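Local coordinates for salt-tolerant glutaminase (Micrococcus luteus, PDB 3AGD), which probably catalyses the hydrolysis of L-glutamine to L-glutamate and ammonium, at residues G40-T45 / G54-E59; T70-L75 / R231-V236; E94-L99 / L168-M173. All coordinates share one frame; numbering follows the deposited sequence.

Contact 1 (G40-T45 / G54-E59); sequences GIALAT and GDADVE
G40, the first residue of strand 40-44, meets the chain where strand 50-54 gives out. It faces G54 as a non-hydrogen-bonded antiparallel pair with the two CA atoms 4.3 Å apart, and its CA lies only 3.5 Å from D55 N. Beyond G54 the chain bends sharply: D55 is the centre of an inverse gamma turn, closed by a weak hydrogen bond from A56 N to G54 O, and a type I turn follows from D55 to V58. This bend brings D55 O within 3.6 Å of G40 CA in a CA-H...O contact, nearly straight at 160°. The D55 carboxylate bonds outside the pair, taking the backbone N of F39 on OD2. At I41 the side chain points away, and the contact is made by its carbonyl, with I41 O 3.5 Å from A56 CB. A42 turns its methyl to the same alanine, CB to CB at 4.4 Å. This is the edge of the antiparallel sheet, where strand 40-44 runs between strands 50-54 and 273-278; helix 201-212 covers A42 and A56 through V201, while helix 4-16 packs on I41 from the other side of the strand.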
ATOM      1  N   GLY A  40      14.881  11.885 -19.185  1.00 23.13           N
ATOM      2  CA  GLY A  40      15.642  11.513 -18.008  1.00 24.57           C
ATOM      3  C   GLY A  40      14.799  10.800 -16.970  1.00 25.69           C
ATOM      4  O   GLY A  40      13.573  10.941 -16.943  1.00 27.12           O
ATOM      5  N   ILE A  41      15.458  10.038 -16.104  1.00 21.29           N
ATOM      6  CA  ILE A  41      14.769   9.291 -15.067  1.00 21.24           C
ATOM      7  C   ILE A  41      15.666   9.125 -13.842  1.00 23.93           C
ATOM      8  O   ILE A  41      16.886   9.033 -13.966  1.00 24.10           O
ATOM      9  CB  ILE A  41      14.363   7.900 -15.592  1.00 22.58           C
ATOM     10  CG1 ILE A  41      13.495   7.179 -14.563  1.00 23.42           C
ATOM     11  CG2 ILE A  41      15.610   7.082 -15.899  1.00 23.12           C
ATOM     12  CD1 ILE A  41      12.773   5.987 -15.142  1.00 27.30           C
ATOM     13  N   ALA A  42      15.058   9.086 -12.661  1.00 21.00           N
ATOM     14  CA  ALA A  42      15.818   8.933 -11.428  1.00 17.93           C
ATOM     15  C   ALA A  42      14.986   8.259 -10.351  1.00 20.18           C
ATOM     16  O   ALA A  42      13.776   8.489 -10.248  1.00 22.35           O
ATOM     17  CB  ALA A  42      16.293  10.296 -10.933  1.00 13.12           C
ATOM     18  N   LEU A  43      15.640   7.423  -9.554  1.00 17.56           N
ATOM     19  CA  LEU A  43      14.980   6.726  -8.464  1.00 20.61           C
ATOM     20  C   LEU A  43      15.723   7.052  -7.181  1.00 21.14           C
ATOM     21  O   LEU A  43      16.943   6.944  -7.130  1.00 22.66           O
ATOM     22  CB  LEU A  43      15.011   5.211  -8.683  1.00 24.92           C
ATOM     23  CG  LEU A  43      14.402   4.616  -9.956  1.00 27.47           C
ATOM     24  CD1 LEU A  43      14.488   3.096  -9.880  1.00 24.60           C
ATOM     25  CD2 LEU A  43      12.958   5.054 -10.109  1.00 27.46           C
ATOM     26  N   ALA A  44      14.985   7.468  -6.156  1.00 19.19           N
ATOM     27  CA  ALA A  44      15.570   7.788  -4.859  1.00 17.84           C
ATOM     28  C   ALA A  44      15.017   6.762  -3.887  1.00 18.21           C
ATOM     29  O   ALA A  44      13.806   6.659  -3.710  1.00 20.40           O
ATOM     30  CB  ALA A  44      15.178   9.188  -4.428  1.00 18.30           C
ATOM     31  N   THR A  45      15.913   6.002  -3.268  1.00 19.53           N
ATOM     32  CA  THR A  45      15.538   4.952  -2.331  1.00 20.18           C
ATOM     33  C   THR A  45      15.597   5.398  -0.874  1.00 23.21           C
ATOM     34  O   THR A  45      16.170   6.441  -0.553  1.00 22.52           O
ATOM     35  CB  THR A  45      16.473   3.748  -2.484  1.00 22.36           C
ATOM     36  OG1 THR A  45      17.819   4.165  -2.227  1.00 19.57           O
ATOM     37  CG2 THR A  45      16.389   3.182  -3.888  1.00 22.95           C
ATOM     38  N   GLY A  54      20.024   9.145 -18.351  1.00 23.66           N
ATOM     39  CA  GLY A  54      19.505  10.135 -19.277  1.00 22.58           C
ATOM     40  C   GLY A  54      19.653  11.555 -18.769  1.00 23.56           C
ATOM     41  O   GLY A  54      20.558  11.848 -17.988  1.00 21.93           O
ATOM     42  N   ASP A  55      18.757  12.436 -19.212  1.00 24.51           N
ATOM     43  CA  ASP A  55      18.774  13.843 -18.810  1.00 24.77           C
ATOM     44  C   ASP A  55      18.077  14.024 -17.464  1.00 26.05           C
ATOM     45  O   ASP A  55      17.080  14.743 -17.355  1.00 24.97           O
ATOM     46  CB  ASP A  55      18.073  14.697 -19.871  1.00 26.31           C
ATOM     47  CG  ASP A  55      18.627  14.467 -21.265  1.00 28.75           C
ATOM     48  OD1 ASP A  55      19.836  14.705 -21.478  1.00 34.40           O
ATOM     49  OD2 ASP A  55      17.853  14.045 -22.149  1.00 26.94           O
ATOM     50  N   ALA A  56      18.619  13.375 -16.439  1.00 25.70           N
ATOM     51  CA  ALA A  56      18.047  13.435 -15.102  1.00 24.85           C
ATOM     52  C   ALA A  56      18.459  14.676 -14.316  1.00 25.07           C
ATOM     53  O   ALA A  56      18.024  14.861 -13.181  1.00 24.52           O
ATOM     54  CB  ALA A  56      18.433  12.181 -14.328  1.00 25.42           C
ATOM     55  N   ASP A  57      19.284  15.529 -14.917  1.00 25.90           N
ATOM     56  CA  ASP A  57      19.745  16.729 -14.230  1.00 28.64           C
ATOM     57  C   ASP A  57      19.413  18.017 -14.986  1.00 27.75           C
ATOM     58  O   ASP A  57      20.031  19.059 -14.764  1.00 27.83           O
ATOM     59  CB  ASP A  57      21.255  16.645 -13.999  1.00 37.81           C
ATOM     60  CG  ASP A  57      21.725  17.564 -12.891  1.00 50.58           C
ATOM     61  OD1 ASP A  57      22.952  17.764 -12.768  1.00 57.08           O
ATOM     62  OD2 ASP A  57      20.870  18.079 -12.138  1.00 54.93           O
ATOM     63  N   VAL A  58      18.440  17.938 -15.885  1.00 27.01           N
ATOM     64  CA  VAL A  58      18.011  19.095 -16.659  1.00 24.64           C
ATOM     65  C   VAL A  58      16.776  19.674 -15.978  1.00 23.82           C
ATOM     66  O   VAL A  58      15.790  18.967 -15.766  1.00 23.59           O
ATOM     67  CB  VAL A  58      17.650  18.694 -18.099  1.00 21.31           C
ATOM     68  CG1 VAL A  58      17.100  19.888 -18.846  1.00 22.29           C
ATOM     69  CG2 VAL A  58      18.878  18.150 -18.807  1.00 22.06           C
ATOM     70  N   GLU A  59      16.832  20.956 -15.635  1.00 22.50           N
ATOM     71  CA  GLU A  59      15.721  21.604 -14.956  1.00 22.54           C
ATOM     72  C   GLU A  59      14.523  21.874 -15.849  1.00 22.17           C
ATOM     73  O   GLU A  59      14.660  22.130 -17.045  1.00 19.46           O
ATOM     74  CB  GLU A  59      16.174  22.924 -14.327  1.00 23.80           C
ATOM     75  CG  GLU A  59      17.235  22.784 -13.248  1.00 24.35           C
ATOM     76  CD  GLU A  59      17.422  24.062 -12.447  1.00 26.31           C
ATOM     77  OE1 GLU A  59      17.255  25.159 -13.025  1.00 27.79           O
ATOM     78  OE2 GLU A  59      17.746  23.973 -11.241  1.00 23.88           O
TER

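Contact 2 (T70-L75 / R231-V236); sequences TYAAAL and RRVVSV
Segments 70-75 and 231-236, on helices 67-78 and 227-240, come nearest each other at A72 and V233, whose CA atoms are 6.5 Å apart. The axes of the two segments approach to 9.8 Å and run in broadly opposite senses, at 143° between their N-to-C directions. At the near point small groups meet: V233 CG2 sits 3.9 Å from A72 CB, and the same methyl also brushes L75 CD1 and the CD2 corner of the Y71 ring. Y71 carries most of the rest. With CG anti to the backbone N (chi1 -177°), its ring projects across to the other helix; V236 CG2 comes in at the ring edge, near the plane, 3.6 Å from CE2. One turn on in its own helix, L75 CD1 lies over the centre of one ring face. Helix 67-78 starts just beyond S64, which binds L-glutamate, and an S64/K67 SxxK pattern at this start is consistent with the serine hydrolases of the beta-lactamase clan. Y71 is thus one turn beyond K67, in the buried helical part of the glutaminase fold. Its hydroxyl is held by R232: NH1 donates to OH over 3.1 Å at 143°, a bent bond, with the oxygen tilted somewhat from the guanidinium plane. R232 gets there by bending at chi2 and chi3, which lays its chain across the hydroxyl end of the ring, and CG touches L75 CD1 at 3.9 Å on the way. The same NH1 forms a salt bridge with D84 OD1, so it is shared between a carboxylate and the phenol, which should help to orient the guanidinium. V83 of helix 80-84 packs on both Y71 and L75, and F80 of the same helix on L75 and R232.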
ATOM      1  N   THR A  70       2.579  21.442  -1.877  1.00 16.30           N
ATOM      2  CA  THR A  70       1.944  22.605  -1.265  1.00 16.97           C
ATOM      3  C   THR A  70       0.821  22.104  -0.360  1.00 17.72           C
ATOM      4  O   THR A  70       0.534  22.695   0.679  1.00 20.12           O
ATOM      5  CB  THR A  70       1.362  23.571  -2.326  1.00 13.83           C
ATOM      6  OG1 THR A  70       0.630  22.830  -3.306  1.00 13.72           O
ATOM      7  CG2 THR A  70       2.470  24.345  -3.009  1.00 13.08           C
ATOM      8  N   TYR A  71       0.192  21.004  -0.767  1.00 16.40           N
ATOM      9  CA  TYR A  71      -0.888  20.394   0.006  1.00 13.88           C
ATOM     10  C   TYR A  71      -0.323  19.962   1.361  1.00 12.14           C
ATOM     11  O   TYR A  71      -0.945  20.175   2.396  1.00 12.88           O
ATOM     12  CB  TYR A  71      -1.459  19.191  -0.764  1.00 14.37           C
ATOM     13  CG  TYR A  71      -2.647  18.496  -0.122  1.00 15.16           C
ATOM     14  CD1 TYR A  71      -3.626  19.218   0.568  1.00 12.20           C
ATOM     15  CD2 TYR A  71      -2.833  17.118  -0.278  1.00 14.28           C
ATOM     16  CE1 TYR A  71      -4.764  18.588   1.085  1.00 11.99           C
ATOM     17  CE2 TYR A  71      -3.968  16.478   0.230  1.00 15.64           C
ATOM     18  CZ  TYR A  71      -4.932  17.218   0.910  1.00 18.07           C
ATOM     19  OH  TYR A  71      -6.064  16.593   1.397  1.00 15.07           O
ATOM     20  N   ALA A  72       0.866  19.369   1.353  1.00 13.99           N
ATOM     21  CA  ALA A  72       1.498  18.945   2.600  1.00 14.06           C
ATOM     22  C   ALA A  72       1.772  20.167   3.490  1.00 16.08           C
ATOM     23  O   ALA A  72       1.467  20.162   4.681  1.00 18.69           O
ATOM     24  CB  ALA A  72       2.794  18.208   2.302  1.00 11.01           C
ATOM     25  N   ALA A  73       2.334  21.219   2.902  1.00 16.58           N
ATOM     26  CA  ALA A  73       2.642  22.444   3.639  1.00 17.80           C
ATOM     27  C   ALA A  73       1.386  23.034   4.292  1.00 18.38           C
ATOM     28  O   ALA A  73       1.426  23.503   5.431  1.00 15.47           O
ATOM     29  CB  ALA A  73       3.271  23.471   2.698  1.00 14.79           C
ATOM     30  N   ALA A  74       0.278  23.014   3.558  1.00 16.61           N
ATOM     31  CA  ALA A  74      -0.983  23.536   4.065  1.00 16.78           C
ATOM     32  C   ALA A  74      -1.446  22.741   5.277  1.00 19.49           C
ATOM     33  O   ALA A  74      -1.916  23.313   6.263  1.00 18.56           O
ATOM     34  CB  ALA A  74      -2.044  23.490   2.977  1.00 14.69           C
ATOM     35  N   LEU A  75      -1.322  21.419   5.199  1.00 20.10           N
ATOM     36  CA  LEU A  75      -1.730  20.551   6.303  1.00 20.33           C
ATOM     37  C   LEU A  75      -0.850  20.835   7.516  1.00 19.31           C
ATOM     38  O   LEU A  75      -1.334  20.950   8.647  1.00 18.94           O
ATOM     39  CB  LEU A  75      -1.622  19.079   5.878  1.00 19.69           C
ATOM     40  CG  LEU A  75      -2.636  18.657   4.802  1.00 18.19           C
ATOM     41  CD1 LEU A  75      -2.187  17.390   4.088  1.00 17.11           C
ATOM     42  CD2 LEU A  75      -4.003  18.464   5.456  1.00 13.16           C
ATOM     43  N   ARG A 231       1.039  10.451   4.539  1.00 19.95           N
ATOM     44  CA  ARG A 231       0.058   9.433   4.172  1.00 21.81           C
ATOM     45  C   ARG A 231      -1.151  10.021   3.452  1.00 18.43           C
ATOM     46  O   ARG A 231      -1.669   9.429   2.505  1.00 15.23           O
ATOM     47  CB  ARG A 231      -0.418   8.682   5.418  1.00 22.75           C
ATOM     48  CG  ARG A 231       0.415   7.466   5.802  1.00 31.36           C
ATOM     49  CD  ARG A 231      -0.171   6.811   7.047  1.00 36.02           C
ATOM     50  NE  ARG A 231      -1.597   7.110   7.158  1.00 46.44           N
ATOM     51  CZ  ARG A 231      -2.171   7.651   8.228  1.00 50.30           C
ATOM     52  NH1 ARG A 231      -1.446   7.949   9.299  1.00 55.27           N
ATOM     53  NH2 ARG A 231      -3.468   7.928   8.215  1.00 43.66           N
ATOM     54  N   ARG A 232      -1.603  11.180   3.918  1.00 15.94           N
ATOM     55  CA  ARG A 232      -2.749  11.846   3.315  1.00 15.52           C
ATOM     56  C   ARG A 232      -2.402  12.291   1.901  1.00 16.01           C
ATOM     57  O   ARG A 232      -3.211  12.174   0.981  1.00 17.02           O
ATOM     58  CB  ARG A 232      -3.158  13.061   4.163  1.00 13.49           C
ATOM     59  CG  ARG A 232      -4.065  14.071   3.447  1.00 15.68           C
ATOM     60  CD  ARG A 232      -5.421  13.493   3.059  1.00 15.06           C
ATOM     61  NE  ARG A 232      -6.357  13.410   4.180  1.00 17.25           N
ATOM     62  CZ  ARG A 232      -6.980  14.453   4.729  1.00 18.47           C
ATOM     63  NH1 ARG A 232      -6.778  15.682   4.270  1.00 19.16           N
ATOM     64  NH2 ARG A 232      -7.818  14.264   5.738  1.00 15.36           N
ATOM     65  N   VAL A 233      -1.187  12.794   1.732  1.00 15.65           N
ATOM     66  CA  VAL A 233      -0.750  13.276   0.431  1.00 17.82           C
ATOM     67  C   VAL A 233      -0.656  12.145  -0.582  1.00 17.21           C
ATOM     68  O   VAL A 233      -1.172  12.247  -1.698  1.00 15.48           O
ATOM     69  CB  VAL A 233       0.615  13.987   0.541  1.00 17.69           C
ATOM     70  CG1 VAL A 233       1.135  14.341  -0.842  1.00 15.68           C
ATOM     71  CG2 VAL A 233       0.466  15.253   1.388  1.00 16.37           C
ATOM     72  N   VAL A 234      -0.008  11.055  -0.196  1.00 15.99           N
ATOM     73  CA  VAL A 234       0.122   9.946  -1.121  1.00 15.58           C
ATOM     74  C   VAL A 234      -1.242   9.316  -1.407  1.00 14.88           C
ATOM     75  O   VAL A 234      -1.467   8.819  -2.506  1.00 16.22           O
ATOM     76  CB  VAL A 234       1.117   8.904  -0.591  1.00 14.69           C
ATOM     77  CG1 VAL A 234       1.307   7.798  -1.617  1.00 13.23           C
ATOM     78  CG2 VAL A 234       2.458   9.589  -0.294  1.00 12.88           C
ATOM     79  N   SER A 235      -2.155   9.351  -0.436  1.00 12.53           N
ATOM     80  CA  SER A 235      -3.496   8.801  -0.654  1.00 16.88           C
ATOM     81  C   SER A 235      -4.200   9.609  -1.741  1.00 16.90           C
ATOM     82  O   SER A 235      -4.775   9.051  -2.672  1.00 17.64           O
ATOM     83  CB  SER A 235      -4.341   8.848   0.631  1.00 17.91           C
ATOM     84  OG  SER A 235      -3.917   7.883   1.581  1.00 15.67           O
ATOM     85  N   VAL A 236      -4.138  10.931  -1.620  1.00 15.32           N
ATOM     86  CA  VAL A 236      -4.772  11.822  -2.590  1.00 15.59           C
ATOM     87  C   VAL A 236      -4.151  11.690  -3.986  1.00 16.70           C
ATOM     88  O   VAL A 236      -4.850  11.803  -4.997  1.00 17.03           O
ATOM     89  CB  VAL A 236      -4.694  13.281  -2.095  1.00 17.12           C
ATOM     90  CG1 VAL A 236      -5.194  14.242  -3.165  1.00 19.62           C
ATOM     91  CG2 VAL A 236      -5.528  13.421  -0.831  1.00 12.26           C
TER

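Contact 3 (E94-L99 / L168-M173); sequences EAFNEL and LSLAHM
The loop segment 94-99 runs alongside helix 165-176, with F96 and L170 8.1 Å apart at their CA atoms and E98 and M173 8.0 Å apart, so everything between them is done by side chains. F96 points its ring at the helix, CG anti to the backbone N (chi1 -176°). L170 CD2 settles over one face of that ring, 4.0 Å from the centroid and 28° off the normal, a CH-pi contact; its closest ring atom is F96 CG at 3.6 Å. One turn further along the helix M173 CG meets the far end of the ring, 3.9 Å from F96 CE2. The methionine bends at chi2 and chi3, which takes its sulfur and methyl past the ring to E98. There the extended glutamate crosses it at about a right angle, with M173 CE 4.0 Å from E98 OE1, while the other carboxylate oxygen, OE2, bonds to Y177 OH. The loop, which connects helix 80-84 to helix 114-123 along the chain, flanks the substrate pocket: E94 and L170 sit beside N114 and N167, both of which bind L-glutamate. E94 bends at chi2 and sets OE2 within 4.0 Å of L170 CD1, but its carboxylate is engaged elsewhere. OE2 forms a salt bridge with R166 NH2 and OE1 takes the backbone N of N114. Two different partners therefore hold the group in orientation and tie the E94 end of the segment to helices 165-176 and 114-123. At the other end of the segment the chain is shaped locally by an Asx turn, L99 N donating to N97 OD1 over 2.8 Å at 152°. L101 packs on both F96 and M173, and L118 of helix 114-123 lies against L170.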
ATOM      1  N   GLU A  94      -9.886  16.906 -14.049  1.00 24.33           N
ATOM      2  CA  GLU A  94      -9.756  18.362 -14.101  1.00 23.41           C
ATOM      3  C   GLU A  94     -11.022  19.114 -14.530  1.00 23.45           C
ATOM      4  O   GLU A  94     -11.216  20.267 -14.143  1.00 24.90           O
ATOM      5  CB  GLU A  94      -8.575  18.734 -15.005  1.00 21.79           C
ATOM      6  CG  GLU A  94      -8.222  20.220 -15.044  1.00 22.60           C
ATOM      7  CD  GLU A  94      -8.065  20.834 -13.662  1.00 22.45           C
ATOM      8  OE1 GLU A  94      -7.411  20.217 -12.795  1.00 19.89           O
ATOM      9  OE2 GLU A  94      -8.588  21.944 -13.446  1.00 20.17           O
ATOM     10  N   ALA A  95     -11.883  18.467 -15.311  1.00 22.98           N
ATOM     11  CA  ALA A  95     -13.127  19.096 -15.770  1.00 26.29           C
ATOM     12  C   ALA A  95     -13.876  19.677 -14.573  1.00 26.21           C
ATOM     13  O   ALA A  95     -14.138  18.968 -13.597  1.00 24.65           O
ATOM     14  CB  ALA A  95     -14.003  18.066 -16.488  1.00 29.09           C
ATOM     15  N   PHE A  96     -14.225  20.961 -14.645  1.00 24.33           N
ATOM     16  CA  PHE A  96     -14.914  21.607 -13.534  1.00 25.85           C
ATOM     17  C   PHE A  96     -16.429  21.667 -13.648  1.00 25.26           C
ATOM     18  O   PHE A  96     -16.973  22.093 -14.664  1.00 26.02           O
ATOM     19  CB  PHE A  96     -14.401  23.035 -13.330  1.00 27.60           C
ATOM     20  CG  PHE A  96     -15.006  23.725 -12.133  1.00 25.04           C
ATOM     21  CD1 PHE A  96     -14.657  23.337 -10.842  1.00 23.81           C
ATOM     22  CD2 PHE A  96     -15.953  24.731 -12.295  1.00 27.24           C
ATOM     23  CE1 PHE A  96     -15.245  23.940  -9.726  1.00 25.30           C
ATOM     24  CE2 PHE A  96     -16.550  25.343 -11.187  1.00 26.76           C
ATOM     25  CZ  PHE A  96     -16.196  24.945  -9.899  1.00 25.90           C
ATOM     26  N   ASN A  97     -17.101  21.244 -12.583  1.00 24.94           N
ATOM     27  CA  ASN A  97     -18.553  21.280 -12.519  1.00 25.61           C
ATOM     28  C   ASN A  97     -18.896  22.053 -11.251  1.00 25.15           C
ATOM     29  O   ASN A  97     -18.486  21.666 -10.155  1.00 25.06           O
ATOM     30  CB  ASN A  97     -19.133  19.868 -12.434  1.00 31.69           C
ATOM     31  CG  ASN A  97     -20.648  19.858 -12.547  1.00 42.59           C
ATOM     32  OD1 ASN A  97     -21.332  20.663 -11.915  1.00 45.65           O
ATOM     33  ND2 ASN A  97     -21.178  18.944 -13.349  1.00 46.19           N
ATOM     34  N   GLU A  98     -19.637  23.146 -11.406  1.00 25.86           N
ATOM     35  CA  GLU A  98     -20.031  23.995 -10.282  1.00 25.66           C
ATOM     36  C   GLU A  98     -20.713  23.216  -9.156  1.00 26.05           C
ATOM     37  O   GLU A  98     -20.603  23.578  -7.987  1.00 24.90           O
ATOM     38  CB  GLU A  98     -20.971  25.104 -10.771  1.00 25.46           C
ATOM     39  CG  GLU A  98     -21.281  26.162  -9.725  1.00 27.64           C
ATOM     40  CD  GLU A  98     -22.245  27.220 -10.228  1.00 25.73           C
ATOM     41  OE1 GLU A  98     -22.421  27.331 -11.456  1.00 23.58           O
ATOM     42  OE2 GLU A  98     -22.818  27.950  -9.396  1.00 26.92           O
ATOM     43  N   LEU A  99     -21.422  22.152  -9.517  1.00 28.74           N
ATOM     44  CA  LEU A  99     -22.130  21.321  -8.549  1.00 30.00           C
ATOM     45  C   LEU A  99     -21.241  20.836  -7.406  1.00 29.32           C
ATOM     46  O   LEU A  99     -21.699  20.691  -6.279  1.00 31.09           O
ATOM     47  CB  LEU A  99     -22.745  20.108  -9.252  1.00 35.15           C
ATOM     48  CG  LEU A  99     -23.826  20.379 -10.303  1.00 40.65           C
ATOM     49  CD1 LEU A  99     -24.202  19.077 -10.999  1.00 42.30           C
ATOM     50  CD2 LEU A  99     -25.049  21.000  -9.639  1.00 43.34           C
ATOM     51  N   LEU A 168      -8.284  31.654 -13.607  1.00 15.90           N
ATOM     52  CA  LEU A 168      -8.890  32.854 -13.031  1.00 14.07           C
ATOM     53  C   LEU A 168     -10.389  32.573 -12.877  1.00 12.98           C
ATOM     54  O   LEU A 168     -11.025  33.014 -11.922  1.00 16.55           O
ATOM     55  CB  LEU A 168      -8.665  34.055 -13.953  1.00 12.71           C
ATOM     56  CG  LEU A 168      -7.258  34.668 -13.931  1.00 14.20           C
ATOM     57  CD1 LEU A 168      -7.033  35.574 -15.154  1.00 11.77           C
ATOM     58  CD2 LEU A 168      -7.087  35.443 -12.640  1.00  9.03           C
ATOM     59  N   SER A 169     -10.946  31.822 -13.820  1.00 13.41           N
ATOM     60  CA  SER A 169     -12.357  31.461 -13.761  1.00 13.76           C
ATOM     61  C   SER A 169     -12.600  30.608 -12.521  1.00 16.40           C
ATOM     62  O   SER A 169     -13.531  30.855 -11.756  1.00 17.90           O
ATOM     63  CB  SER A 169     -12.757  30.667 -14.999  1.00  9.75           C
ATOM     64  OG  SER A 169     -14.041  30.103 -14.820  1.00 16.30           O
ATOM     65  N   LEU A 170     -11.756  29.599 -12.327  1.00 14.12           N
ATOM     66  CA  LEU A 170     -11.888  28.724 -11.170  1.00 16.16           C
ATOM     67  C   LEU A 170     -11.741  29.542  -9.888  1.00 18.43           C
ATOM     68  O   LEU A 170     -12.534  29.402  -8.956  1.00 20.56           O
ATOM     69  CB  LEU A 170     -10.832  27.619 -11.217  1.00 16.70           C
ATOM     70  CG  LEU A 170     -10.883  26.680 -12.437  1.00 17.84           C
ATOM     71  CD1 LEU A 170      -9.753  25.658 -12.348  1.00 14.10           C
ATOM     72  CD2 LEU A 170     -12.240  25.970 -12.496  1.00 16.64           C
ATOM     73  N   ALA A 171     -10.735  30.409  -9.850  1.00 17.76           N
ATOM     74  CA  ALA A 171     -10.504  31.247  -8.682  1.00 16.35           C
ATOM     75  C   ALA A 171     -11.725  32.106  -8.356  1.00 18.12           C
ATOM     76  O   ALA A 171     -12.127  32.205  -7.194  1.00 21.00           O
ATOM     77  CB  ALA A 171      -9.280  32.131  -8.902  1.00 14.99           C
ATOM     78  N   HIS A 172     -12.315  32.732  -9.371  1.00 17.97           N
ATOM     79  CA  HIS A 172     -13.499  33.564  -9.144  1.00 17.98           C
ATOM     80  C   HIS A 172     -14.659  32.737  -8.609  1.00 17.53           C
ATOM     81  O   HIS A 172     -15.356  33.157  -7.687  1.00 20.90           O
ATOM     82  CB  HIS A 172     -13.925  34.271 -10.434  1.00 14.98           C
ATOM     83  CG  HIS A 172     -13.197  35.557 -10.688  1.00 15.93           C
ATOM     84  ND1 HIS A 172     -13.345  36.667  -9.884  1.00 13.82           N
ATOM     85  CD2 HIS A 172     -12.321  35.912 -11.658  1.00 19.40           C
ATOM     86  CE1 HIS A 172     -12.593  37.649 -10.348  1.00 13.50           C
ATOM     87  NE2 HIS A 172     -11.962  37.218 -11.426  1.00 17.30           N
ATOM     88  N   MET A 173     -14.868  31.557  -9.179  1.00 16.65           N
ATOM     89  CA  MET A 173     -15.954  30.703  -8.722  1.00 17.47           C
ATOM     90  C   MET A 173     -15.718  30.296  -7.270  1.00 15.74           C
ATOM     91  O   MET A 173     -16.644  30.275  -6.462  1.00 14.10           O
ATOM     92  CB  MET A 173     -16.064  29.451  -9.597  1.00 19.40           C
ATOM     93  CG  MET A 173     -17.329  28.632  -9.339  1.00 22.18           C
ATOM     94  SD  MET A 173     -18.859  29.503  -9.802  1.00 21.66           S
ATOM     95  CE  MET A 173     -18.908  29.164 -11.559  1.00 17.55           C
TER

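How the contacts relate
All three contacts belong to the glutaminase part of the chain. Contact 1 closes first along the chain, at an edge of the antiparallel sheet. Contact 2 then joins helix 67-78 to the much later helix 227-240, and contact 3 is nested inside the long connection that this pairing closes. None touches another. The centres of contacts 1 and 2 lie about 23 Å apart, those of contacts 2 and 3 about 21 Å, and those of contacts 1 and 3 about 34 Å. Contact 2 is buried and, of the three, nearest the centre of the chain, whereas contact 3 lies at the surface. Contact 3 adjoins the L-glutamate site directly; in contact 2 the side chain of Y71 is about 10 Å from that of Y191, one of the residues that bind L-glutamate.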